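Local coordinates for prolyl oligopeptidase (Novosphingobium capsulatum, PDB 1YR2), which probably hydrolyses oligopeptides on the carboxyl side of proline, and to a lesser degree alanine, as a serine peptidase of the S9A family, at residues D107-G112 against Y123-G128; R117-Y123 against W168-G174; N131-V137 against R149-N155; G174-Y179 against V191-V196. All blocks are in the same frame, centred on the assembly; numbering follows the deposited sequence.

Contact 1. Residues D107-G112 against Y123-G128; sequences DYERFG and YSWNSG
The ring of Phe-111 carries Trp-125 over one face. Trp-125 CD1 stands 3.4 Å above the plane, over the ring centre. At the edge of the same ring, in its plane, Tyr-123 CD2 lies 3.8 Å from Phe-111 CD2. One face of the Trp-125 indole carries Ser-127 N toward its rim, Glu-109 OE1 lies at its edge, and Lys-147 makes a cation-pi contact with it. Phe-111 and Trp-125 are T-shaped: the indole turns its edge to the phenyl face, with the planes at 59°. The two segments form an antiparallel beta hairpin, the first two strands of a four-stranded blade in the N-terminal beta-propeller domain. Phe-111 and Trp-125 are a non-hydrogen-bonded pair, and as cross-strand partners they share a face of the sheet. Trp-125 CG is anti to its own N (chi1 -178°), which lays the indole back across the neighbouring strand. There its NE1 donates to Glu-109 OE1 at 3.0 Å, with the oxygen almost exactly in the indole plane. OE1 accepts on its anti lone pair, and the carboxylate is turned 74° from the ring. The other oxygen, OE2, is held by the backbone N of His-451. On the other face of the sheet, Arg-110 and Asn-126 run side by side, with Arg-110 NH2 3.7 Å from Asn-126 ND2. Their backbones exchange two hydrogen bonds. Asn-126 OD1 accepts from Gly-128 N, an Asx turn. A water joins Arg-110 O to Ser-124 OG. The last backbone bond runs from Gly-112 N to Ser-124 O, 2.9 Å long and nearly straight.

Contact 2. Residues R117-Y123 against W168-G174; sequences RGASVFY and WAASDDG
Phe-122 CG sits anti to its carbonyl carbon (chi1 -53°), which turns the ring toward Ala-170. Trp-168 CG is wedged between its own N and carbonyl carbon (chi1 55°), and this brings the six-membered part of the indole against Phe-122 CB. Trp-168 CZ3 lies 3.6 Å from Phe-122 CB. Ala-170 CB makes a CH-pi contact over the phenyl face, 3.8 Å from the ring centroid of Phe-122. Gly-174 O lies at the edge of that ring, near its plane. Leu-177 and Val-196, from the neighbouring blade, also pack on Phe-122. A smaller alanine here would probably leave the methyl of Ala-170 without its aromatic face and open a gap between Trp-168 and Gly-174. At the outer end, two turns meet: a type II' turn from Arg-117 to Ser-120 and a type I turn from Ser-171 to Gly-174. The aliphatic part of Arg-117 lies against the second turn, its CB 3.3 Å from Ser-171 O. Its chain then bends at CG, and NH2 binds Gln-115. Waters make the polar links. One accepts from Arg-117 NE and donates to both Ala-170 O and Asp-172 OD1. Others join Gly-118 N to Asp-172 O, and Ala-119 N to Asp-173 O. Gly-118 CA makes a CA-H...O contact to Asp-173 O at 3.4 Å. The contact thus joins two neighbouring blades of the beta-propeller. Its chemistry implies an apolar seam between the sheets, with direct packing inside and a hydrated polar fringe where the turns come together.

Contact 3. Residues N131-V137 against R149-N155; sequences NQSQLLV and RVLLDPN
Leu-135 O is gripped by two backbone donors, Leu-151 N at 2.7 Å and Leu-152 N at 3.1 Å. This is a classic beta bulge in the antiparallel hairpin that closes the outer side of a propeller blade. Leu-151 N arrives nearly along the C=O axis, while Leu-152 N uses a lone pair in the carbonyl plane. Leu-135, Leu-151 and Leu-152 point the same way. Leu-135 CD2 touches Leu-152 CD1 at 3.9 Å, and Leu-177 of the next blade packs on both residues. Past the bulge, the Arg-149 chain bends at chi3 (52°) and lays its guanidinium against Val-137 CG1, which sits over the centre, 3.5 Å from the plane. Arg-149 NH1 is held by Val-196 O. Before the bulge, Gln-134 NE2 donates to Asp-153 OD2 from above the carboxylate plane, the two flat groups standing 87° apart. Asp-153 OD1 takes two bonds from Asn-155, from its N (an Asx turn) and its ND2. Gln-132 packs its amide on Pro-154 CB and binds the backbone of Thr-163 and Leu-165. The Asn-155 amide pairs with the Gln-132 backbone: ND2 gives to Gln-132 O at 2.9 Å, and OD1 accepts from Gln-132 N at 3.0 Å on a lone pair.

Contact 4. Residues G174-Y179 against V191-V196; sequences GRLLAY and VKFVGV
Strands 176-179 and 191-195 run antiparallel, their axes 4.7 Å apart at closest and 157° between directions. Leu-177 with Val-194 and Tyr-179 with Lys-192 are hydrogen-bonded pairs, each with two backbone bonds. Val-196 N adds a fifth, to Arg-175 O. The phenol of Tyr-179 leans across the next strand, because its CG stands between N and carbonyl carbon (chi1 63°). One face of the ring receives Lys-192 CB in a CH-pi contact, 3.9 Å from the ring centroid of Tyr-179. Lys-192 then runs on extended, its CD 3.8 Å from Tyr-179 OH. Leu-165, Trp-168 and Leu-152 also pack on Tyr-179. A serine in its place would probably strip the cover from the Lys-192 chain and leave a gap beside Leu-152. Next along the same face, Leu-177 and Val-194 lie side by side, with Leu-177 CB 3.8 Å from Val-194 CG1. Val-196 CG2 follows, 4.1 Å from Leu-177 CB. On the opposite face, Ala-178 CB meets Phe-193 CE2 at 3.6 Å, and Leu-222 of the following blade packs on both. Apolar side chains on both faces are typical of a beta-propeller blade, whose middle strands are packed between the blades before and after it.

How the contacts relate
Following the chain from the N terminus, contact 1 comes first. It closes a short hairpin between 107-112 and 123-128, and contact 3 closes the following one, 131-137 with 149-155. Both belong to one four-stranded sheet, where Tyr-123 and Trp-125 bond to Leu-136 and Gln-134. The chain then passes to the next sheet. Contact 2 returns 168-174 to 117-123, so its loop holds the whole of contact 3 and crosses contact 1, with which it shares Tyr-123. Contact 4 comes later, sharing Gly-174 with contact 2, and closes a hairpin in the second sheet. Contacts 2, 3 and 4 meet between the blades, around Leu-135, Trp-168, Leu-177 and Val-196.

Contact 1. Residues D107-G112 against Y123-G128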
# COMPACT_ATOMS: atom_id res chain seq x y z
N ASP A 107 -6.47 -5.07 16.16
CA ASP A 107 -5.30 -4.94 16.99
C ASP A 107 -4.69 -6.33 17.11
O ASP A 107 -5.34 -7.30 17.58
CB ASP A 107 -5.62 -4.34 18.38
CG ASP A 107 -6.26 -2.94 18.27
OD1 ASP A 107 -5.67 -2.05 17.61
OD2 ASP A 107 -7.38 -2.64 18.77
N TYR A 108 -3.45 -6.44 16.65
CA TYR A 108 -2.71 -7.68 16.81
C TYR A 108 -1.22 -7.34 16.83
O TYR A 108 -0.81 -6.29 16.33
CB TYR A 108 -3.04 -8.64 15.66
CG TYR A 108 -3.02 -8.00 14.30
CD1 TYR A 108 -1.84 -7.91 13.56
CD2 TYR A 108 -4.17 -7.42 13.76
CE1 TYR A 108 -1.80 -7.27 12.32
CE2 TYR A 108 -4.13 -6.80 12.49
CZ TYR A 108 -2.96 -6.72 11.80
OH TYR A 108 -2.92 -6.10 10.55
N GLU A 109 -0.41 -8.23 17.39
CA GLU A 109 1.03 -8.03 17.44
C GLU A 109 1.68 -8.05 16.06
O GLU A 109 1.19 -8.70 15.11
CB GLU A 109 1.67 -9.09 18.35
CG GLU A 109 1.70 -10.48 17.74
CD GLU A 109 2.26 -11.51 18.73
OE1 GLU A 109 3.24 -11.17 19.45
OE2 GLU A 109 1.71 -12.64 18.76
N ARG A 110 2.83 -7.37 15.96
CA ARG A 110 3.58 -7.33 14.70
C ARG A 110 5.07 -7.37 14.97
O ARG A 110 5.56 -6.70 15.84
CB ARG A 110 3.26 -6.07 13.89
CG ARG A 110 1.81 -5.61 13.94
CD ARG A 110 1.54 -4.28 13.19
NE ARG A 110 2.04 -3.10 13.93
CZ ARG A 110 3.19 -2.49 13.70
NH1 ARG A 110 4.00 -2.91 12.73
NH2 ARG A 110 3.53 -1.44 14.43
N PHE A 111 5.77 -8.18 14.20
CA PHE A 111 7.22 -8.29 14.26
C PHE A 111 7.81 -7.58 13.04
O PHE A 111 7.25 -7.65 11.94
CB PHE A 111 7.67 -9.76 14.27
CG PHE A 111 7.38 -10.48 15.53
CD1 PHE A 111 6.12 -11.02 15.74
CD2 PHE A 111 8.34 -10.65 16.51
CE1 PHE A 111 5.85 -11.73 16.92
CE2 PHE A 111 8.08 -11.36 17.65
CZ PHE A 111 6.83 -11.87 17.87
N GLY A 112 8.92 -6.88 13.24
CA GLY A 112 9.71 -6.38 12.13
C GLY A 112 10.68 -7.41 11.61
O GLY A 112 10.94 -8.43 12.24
N TYR A 123 15.10 -6.91 16.42
CA TYR A 123 13.85 -6.79 15.69
C TYR A 123 12.87 -5.93 16.45
O TYR A 123 12.83 -5.92 17.65
CB TYR A 123 13.25 -8.19 15.38
CG TYR A 123 13.04 -9.02 16.64
CD1 TYR A 123 14.10 -9.65 17.23
CD2 TYR A 123 11.79 -9.11 17.23
CE1 TYR A 123 13.95 -10.40 18.37
CE2 TYR A 123 11.62 -9.85 18.39
CZ TYR A 123 12.72 -10.48 18.96
OH TYR A 123 12.59 -11.20 20.12
N SER A 124 12.09 -5.16 15.71
CA SER A 124 10.99 -4.42 16.30
C SER A 124 9.83 -5.39 16.68
O SER A 124 9.66 -6.44 16.04
CB SER A 124 10.56 -3.29 15.35
OG SER A 124 9.80 -3.78 14.27
N TRP A 125 9.05 -5.00 17.69
CA TRP A 125 7.86 -5.70 18.11
C TRP A 125 6.87 -4.72 18.68
O TRP A 125 7.24 -3.87 19.44
CB TRP A 125 8.15 -6.77 19.15
CG TRP A 125 6.97 -7.53 19.56
CD1 TRP A 125 6.41 -8.55 18.91
CD2 TRP A 125 6.22 -7.36 20.76
NE1 TRP A 125 5.31 -9.02 19.59
CE2 TRP A 125 5.19 -8.32 20.75
CE3 TRP A 125 6.31 -6.49 21.87
CZ2 TRP A 125 4.27 -8.46 21.79
CZ3 TRP A 125 5.41 -6.62 22.88
CH2 TRP A 125 4.40 -7.60 22.85
N ASN A 126 5.63 -4.87 18.26
CA ASN A 126 4.49 -4.18 18.85
C ASN A 126 3.47 -5.20 19.35
O ASN A 126 3.16 -6.11 18.66
CB ASN A 126 3.84 -3.29 17.79
CG ASN A 126 2.99 -2.17 18.41
OD1 ASN A 126 2.06 -2.44 19.19
ND2 ASN A 126 3.30 -0.89 18.05
N SER A 127 2.94 -5.00 20.54
CA SER A 127 1.88 -5.88 21.06
C SER A 127 0.56 -5.75 20.29
O SER A 127 -0.32 -6.62 20.40
CB SER A 127 1.62 -5.51 22.52
OG SER A 127 1.26 -4.14 22.57
N GLY A 128 0.41 -4.66 19.55
CA GLY A 128 -0.81 -4.31 18.84
C GLY A 128 -1.36 -3.07 19.52
O GLY A 128 -2.12 -2.33 18.91
O HOH W 1 7.07 -4.25 14.76

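Contact 2. Residues R117-Y123 against W168-G174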
# COMPACT_ATOMS: atom_id res chain seq x y z
N ARG A 117 23.45 -9.63 13.96
CA ARG A 117 24.82 -9.15 13.99
C ARG A 117 25.50 -9.80 15.19
O ARG A 117 24.97 -9.79 16.30
CB ARG A 117 24.91 -7.63 14.08
CG ARG A 117 24.25 -6.83 12.98
CD ARG A 117 24.94 -6.95 11.59
NE ARG A 117 24.30 -6.01 10.70
CZ ARG A 117 23.19 -6.28 10.04
NH1 ARG A 117 22.67 -7.51 10.08
NH2 ARG A 117 22.65 -5.36 9.28
N GLY A 118 26.67 -10.37 14.96
CA GLY A 118 27.41 -11.06 16.01
C GLY A 118 26.63 -12.17 16.65
O GLY A 118 26.12 -13.06 15.97
N ALA A 119 26.50 -12.08 17.95
CA ALA A 119 25.82 -13.07 18.77
C ALA A 119 24.35 -12.77 18.97
O ALA A 119 23.68 -13.49 19.71
CB ALA A 119 26.50 -13.16 20.11
N SER A 120 23.82 -11.75 18.31
CA SER A 120 22.51 -11.22 18.63
C SER A 120 21.62 -11.07 17.40
O SER A 120 22.07 -10.87 16.26
CB SER A 120 22.64 -9.86 19.35
OG SER A 120 23.25 -9.96 20.62
N VAL A 121 20.31 -11.12 17.65
CA VAL A 121 19.32 -10.76 16.65
C VAL A 121 18.48 -9.59 17.21
O VAL A 121 18.09 -9.61 18.38
CB VAL A 121 18.47 -11.99 16.24
CG1 VAL A 121 17.70 -12.55 17.38
CG2 VAL A 121 17.50 -11.64 15.12
N PHE A 122 18.19 -8.61 16.36
CA PHE A 122 17.48 -7.36 16.66
C PHE A 122 16.22 -7.26 15.80
O PHE A 122 16.27 -7.56 14.60
CB PHE A 122 18.35 -6.11 16.38
CG PHE A 122 19.70 -6.12 17.05
CD1 PHE A 122 20.75 -6.84 16.54
CD2 PHE A 122 19.91 -5.36 18.20
CE1 PHE A 122 21.99 -6.84 17.16
CE2 PHE A 122 21.15 -5.33 18.79
CZ PHE A 122 22.18 -6.07 18.32
N TYR A 123 15.10 -6.91 16.42
CA TYR A 123 13.85 -6.79 15.69
C TYR A 123 12.87 -5.93 16.45
O TYR A 123 12.83 -5.92 17.65
CB TYR A 123 13.25 -8.19 15.38
CG TYR A 123 13.04 -9.02 16.64
CD1 TYR A 123 14.10 -9.65 17.23
CD2 TYR A 123 11.79 -9.11 17.23
CE1 TYR A 123 13.95 -10.40 18.37
CE2 TYR A 123 11.62 -9.85 18.39
CZ TYR A 123 12.72 -10.48 18.96
OH TYR A 123 12.59 -11.20 20.12
N TRP A 168 17.28 2.69 13.30
CA TRP A 168 18.25 2.04 14.18
C TRP A 168 19.16 1.16 13.31
O TRP A 168 18.74 0.74 12.27
CB TRP A 168 17.62 1.23 15.29
CG TRP A 168 16.65 0.19 14.87
CD1 TRP A 168 15.33 0.35 14.72
CD2 TRP A 168 16.93 -1.18 14.52
NE1 TRP A 168 14.75 -0.83 14.31
CE2 TRP A 168 15.72 -1.78 14.17
CE3 TRP A 168 18.07 -1.96 14.51
CZ2 TRP A 168 15.59 -3.11 13.80
CZ3 TRP A 168 17.96 -3.31 14.13
CH2 TRP A 168 16.73 -3.87 13.79
N ALA A 169 20.38 0.91 13.79
CA ALA A 169 21.35 0.09 13.12
C ALA A 169 22.26 -0.49 14.17
O ALA A 169 22.90 0.24 14.94
CB ALA A 169 22.12 0.88 12.11
N ALA A 170 22.34 -1.81 14.19
CA ALA A 170 23.31 -2.47 15.03
C ALA A 170 24.69 -2.45 14.33
O ALA A 170 24.79 -2.57 13.09
CB ALA A 170 22.88 -3.87 15.29
N SER A 171 25.75 -2.39 15.14
CA SER A 171 27.11 -2.48 14.64
C SER A 171 27.40 -3.84 14.00
O SER A 171 26.67 -4.83 14.20
CB SER A 171 28.13 -2.17 15.77
OG SER A 171 28.09 -3.13 16.81
N ASP A 172 28.51 -3.91 13.27
CA ASP A 172 28.82 -5.13 12.50
C ASP A 172 28.94 -6.35 13.39
O ASP A 172 28.53 -7.47 13.00
CB ASP A 172 30.11 -4.96 11.66
CG ASP A 172 29.92 -4.05 10.44
OD1 ASP A 172 28.78 -3.57 10.18
OD2 ASP A 172 30.86 -3.78 9.65
N ASP A 173 29.47 -6.17 14.60
CA ASP A 173 29.60 -7.31 15.52
C ASP A 173 28.50 -7.37 16.59
O ASP A 173 28.54 -8.22 17.49
CB ASP A 173 30.98 -7.28 16.19
CG ASP A 173 31.13 -6.12 17.16
OD1 ASP A 173 30.16 -5.31 17.33
OD2 ASP A 173 32.22 -5.91 17.77
N GLY A 174 27.55 -6.45 16.51
CA GLY A 174 26.30 -6.48 17.24
C GLY A 174 26.42 -5.97 18.66
O GLY A 174 25.51 -6.17 19.47
O HOH W 2 26.06 -3.49 10.74
O HOH W 3 23.40 -2.55 10.34
O HOH W 4 28.43 -10.20 12.68
O HOH W 5 27.55 -9.75 19.50
O HOH W 6 25.34 -8.46 20.80

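Contact 3. Residues N131-V137 against R149-N155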
# COMPACT_ATOMS: atom_id res chain seq x y z
N ASN A 131 1.83 2.74 20.80
CA ASN A 131 1.92 3.82 19.81
C ASN A 131 3.14 3.63 18.93
O ASN A 131 3.06 3.85 17.75
CB ASN A 131 1.96 5.18 20.51
CG ASN A 131 1.97 6.35 19.54
OD1 ASN A 131 2.88 7.18 19.57
ND2 ASN A 131 0.97 6.42 18.68
N GLN A 132 4.26 3.21 19.52
CA GLN A 132 5.48 2.90 18.77
C GLN A 132 5.95 1.50 19.11
O GLN A 132 5.81 1.06 20.22
CB GLN A 132 6.63 3.88 19.09
CG GLN A 132 6.39 5.38 18.76
CD GLN A 132 7.57 6.23 19.21
OE1 GLN A 132 8.64 6.14 18.62
NE2 GLN A 132 7.40 7.03 20.27
N SER A 133 6.54 0.81 18.15
CA SER A 133 7.15 -0.47 18.42
C SER A 133 8.35 -0.33 19.35
O SER A 133 9.04 0.69 19.33
CB SER A 133 7.63 -1.10 17.14
OG SER A 133 6.56 -1.60 16.41
N GLN A 134 8.60 -1.36 20.16
CA GLN A 134 9.85 -1.48 20.88
C GLN A 134 10.89 -2.12 19.96
O GLN A 134 10.53 -2.73 18.99
CB GLN A 134 9.66 -2.43 22.05
CG GLN A 134 8.59 -1.99 23.07
CD GLN A 134 8.30 -3.03 24.16
OE1 GLN A 134 8.33 -4.21 23.88
NE2 GLN A 134 8.00 -2.58 25.39
N LEU A 135 12.16 -1.95 20.33
CA LEU A 135 13.28 -2.68 19.72
C LEU A 135 13.69 -3.73 20.75
O LEU A 135 14.12 -3.39 21.88
CB LEU A 135 14.46 -1.76 19.41
CG LEU A 135 15.61 -2.49 18.68
CD1 LEU A 135 15.13 -3.13 17.44
CD2 LEU A 135 16.75 -1.49 18.46
N LEU A 136 13.55 -4.97 20.33
CA LEU A 136 13.98 -6.14 21.08
C LEU A 136 15.26 -6.75 20.55
O LEU A 136 15.64 -6.63 19.36
CB LEU A 136 12.90 -7.23 21.04
CG LEU A 136 11.51 -6.81 21.47
CD1 LEU A 136 10.70 -8.03 21.69
CD2 LEU A 136 11.55 -5.95 22.70
N VAL A 137 15.93 -7.43 21.46
CA VAL A 137 17.16 -8.13 21.13
C VAL A 137 17.19 -9.44 21.88
O VAL A 137 16.68 -9.58 22.99
CB VAL A 137 18.39 -7.29 21.53
CG1 VAL A 137 18.44 -7.07 23.05
CG2 VAL A 137 19.67 -7.94 21.02
N ARG A 149 14.48 -9.28 24.84
CA ARG A 149 14.74 -8.24 25.84
C ARG A 149 14.50 -6.87 25.20
O ARG A 149 14.88 -6.63 24.05
CB ARG A 149 16.18 -8.38 26.33
CG ARG A 149 16.70 -7.23 27.14
CD ARG A 149 18.03 -7.50 27.78
NE ARG A 149 19.07 -8.00 26.85
CZ ARG A 149 20.02 -7.25 26.28
NH1 ARG A 149 20.05 -5.93 26.45
NH2 ARG A 149 20.94 -7.84 25.50
N VAL A 150 13.83 -5.98 25.93
CA VAL A 150 13.61 -4.64 25.44
C VAL A 150 14.91 -3.85 25.48
O VAL A 150 15.46 -3.56 26.53
CB VAL A 150 12.54 -3.92 26.24
CG1 VAL A 150 12.39 -2.47 25.77
CG2 VAL A 150 11.22 -4.72 26.15
N LEU A 151 15.37 -3.49 24.31
CA LEU A 151 16.56 -2.69 24.11
C LEU A 151 16.21 -1.21 24.02
O LEU A 151 16.88 -0.42 24.67
CB LEU A 151 17.30 -3.16 22.85
CG LEU A 151 18.66 -2.50 22.62
CD1 LEU A 151 19.64 -2.66 23.82
CD2 LEU A 151 19.28 -3.06 21.35
N LEU A 152 15.22 -0.83 23.21
CA LEU A 152 14.62 0.51 23.29
C LEU A 152 13.11 0.44 23.42
O LEU A 152 12.47 -0.38 22.78
CB LEU A 152 14.96 1.33 22.04
CG LEU A 152 16.42 1.47 21.61
CD1 LEU A 152 16.48 2.03 20.19
CD2 LEU A 152 17.12 2.36 22.60
N ASP A 153 12.55 1.28 24.30
CA ASP A 153 11.11 1.45 24.36
C ASP A 153 10.73 2.92 24.19
O ASP A 153 10.64 3.66 25.17
CB ASP A 153 10.53 0.91 25.64
CG ASP A 153 9.01 0.84 25.57
OD1 ASP A 153 8.41 1.50 24.68
OD2 ASP A 153 8.34 0.12 26.32
N PRO A 154 10.49 3.33 22.97
CA PRO A 154 10.24 4.75 22.68
C PRO A 154 8.99 5.30 23.36
O PRO A 154 8.93 6.51 23.61
CB PRO A 154 10.12 4.78 21.17
CG PRO A 154 10.68 3.51 20.70
CD PRO A 154 10.47 2.51 21.76
N ASN A 155 8.05 4.43 23.73
CA ASN A 155 6.85 4.84 24.45
C ASN A 155 7.16 5.40 25.84
O ASN A 155 6.36 6.15 26.37
CB ASN A 155 5.85 3.66 24.55
CG ASN A 155 5.54 3.04 23.22
OD1 ASN A 155 4.88 3.65 22.38
ND2 ASN A 155 6.04 1.82 22.99
O HOH W 7 1.95 3.36 23.70
O HOH W 8 4.88 6.41 21.78

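Contact 4. Residues G174-Y179 against V191-V196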
# COMPACT_ATOMS: atom_id res chain seq x y z
N GLY A 174 27.55 -6.45 16.51
CA GLY A 174 26.30 -6.48 17.24
C GLY A 174 26.42 -5.97 18.66
O GLY A 174 25.51 -6.17 19.47
N ARG A 175 27.56 -5.39 19.00
CA ARG A 175 27.79 -5.00 20.39
C ARG A 175 27.31 -3.59 20.74
O ARG A 175 27.09 -3.30 21.93
CB ARG A 175 29.26 -5.19 20.79
CG ARG A 175 29.78 -6.64 20.73
CD ARG A 175 31.19 -6.78 21.29
NE ARG A 175 31.16 -6.43 22.72
CZ ARG A 175 30.83 -7.26 23.70
NH1 ARG A 175 30.54 -8.51 23.45
NH2 ARG A 175 30.79 -6.83 24.96
N LEU A 176 27.08 -2.75 19.72
CA LEU A 176 26.55 -1.39 19.91
C LEU A 176 25.40 -1.15 18.95
O LEU A 176 25.31 -1.81 17.91
CB LEU A 176 27.62 -0.35 19.60
CG LEU A 176 28.83 -0.38 20.49
CD1 LEU A 176 29.90 0.53 19.86
CD2 LEU A 176 28.47 0.09 21.93
N LEU A 177 24.49 -0.28 19.35
CA LEU A 177 23.37 0.08 18.51
C LEU A 177 23.24 1.58 18.45
O LEU A 177 23.30 2.29 19.46
CB LEU A 177 22.11 -0.59 19.03
CG LEU A 177 20.89 -0.35 18.15
CD1 LEU A 177 20.46 -1.59 17.53
CD2 LEU A 177 19.82 0.32 18.95
N ALA A 178 23.09 2.07 17.23
CA ALA A 178 22.92 3.47 16.96
C ALA A 178 21.47 3.65 16.62
O ALA A 178 20.87 2.81 15.94
CB ALA A 178 23.80 3.91 15.78
N TYR A 179 20.89 4.77 17.07
CA TYR A 179 19.55 5.08 16.71
C TYR A 179 19.28 6.55 16.56
O TYR A 179 19.96 7.35 17.17
CB TYR A 179 18.57 4.41 17.68
CG TYR A 179 18.68 4.87 19.07
CD1 TYR A 179 19.69 4.40 19.90
CD2 TYR A 179 17.74 5.73 19.59
CE1 TYR A 179 19.77 4.83 21.23
CE2 TYR A 179 17.84 6.17 20.88
CZ TYR A 179 18.83 5.69 21.69
OH TYR A 179 18.92 6.11 23.00
N VAL A 191 21.28 11.52 16.80
CA VAL A 191 21.69 10.12 16.81
C VAL A 191 22.31 9.78 18.14
O VAL A 191 23.15 10.48 18.60
CB VAL A 191 22.65 9.82 15.69
CG1 VAL A 191 23.11 8.38 15.76
CG2 VAL A 191 21.95 10.09 14.31
N LYS A 192 21.86 8.71 18.76
CA LYS A 192 22.30 8.29 20.10
C LYS A 192 22.75 6.83 19.96
O LYS A 192 22.54 6.17 18.94
CB LYS A 192 21.13 8.36 21.08
CG LYS A 192 20.67 9.76 21.37
CD LYS A 192 19.57 9.80 22.39
CE LYS A 192 18.96 11.19 22.39
NZ LYS A 192 18.03 11.40 23.53
N PHE A 193 23.35 6.31 21.01
CA PHE A 193 23.91 4.97 20.99
C PHE A 193 23.59 4.28 22.33
O PHE A 193 23.59 4.89 23.40
CB PHE A 193 25.44 5.04 20.78
CG PHE A 193 25.89 5.74 19.51
CD1 PHE A 193 26.00 7.12 19.43
CD2 PHE A 193 26.22 4.98 18.36
CE1 PHE A 193 26.38 7.74 18.27
CE2 PHE A 193 26.66 5.58 17.22
CZ PHE A 193 26.74 6.95 17.13
N VAL A 194 23.39 2.97 22.25
CA VAL A 194 23.24 2.14 23.43
C VAL A 194 24.19 0.93 23.31
O VAL A 194 24.51 0.46 22.20
CB VAL A 194 21.76 1.73 23.57
CG1 VAL A 194 21.29 0.87 22.42
CG2 VAL A 194 21.48 1.03 24.83
N GLY A 195 24.73 0.49 24.44
CA GLY A 195 25.47 -0.75 24.53
C GLY A 195 24.47 -1.88 24.61
O GLY A 195 23.51 -1.86 25.36
N VAL A 196 24.68 -2.88 23.80
CA VAL A 196 23.67 -3.89 23.66
C VAL A 196 23.63 -4.85 24.85
O VAL A 196 22.53 -5.23 25.29
CB VAL A 196 23.87 -4.66 22.34
CG1 VAL A 196 22.95 -5.82 22.26
CG2 VAL A 196 23.64 -3.72 21.13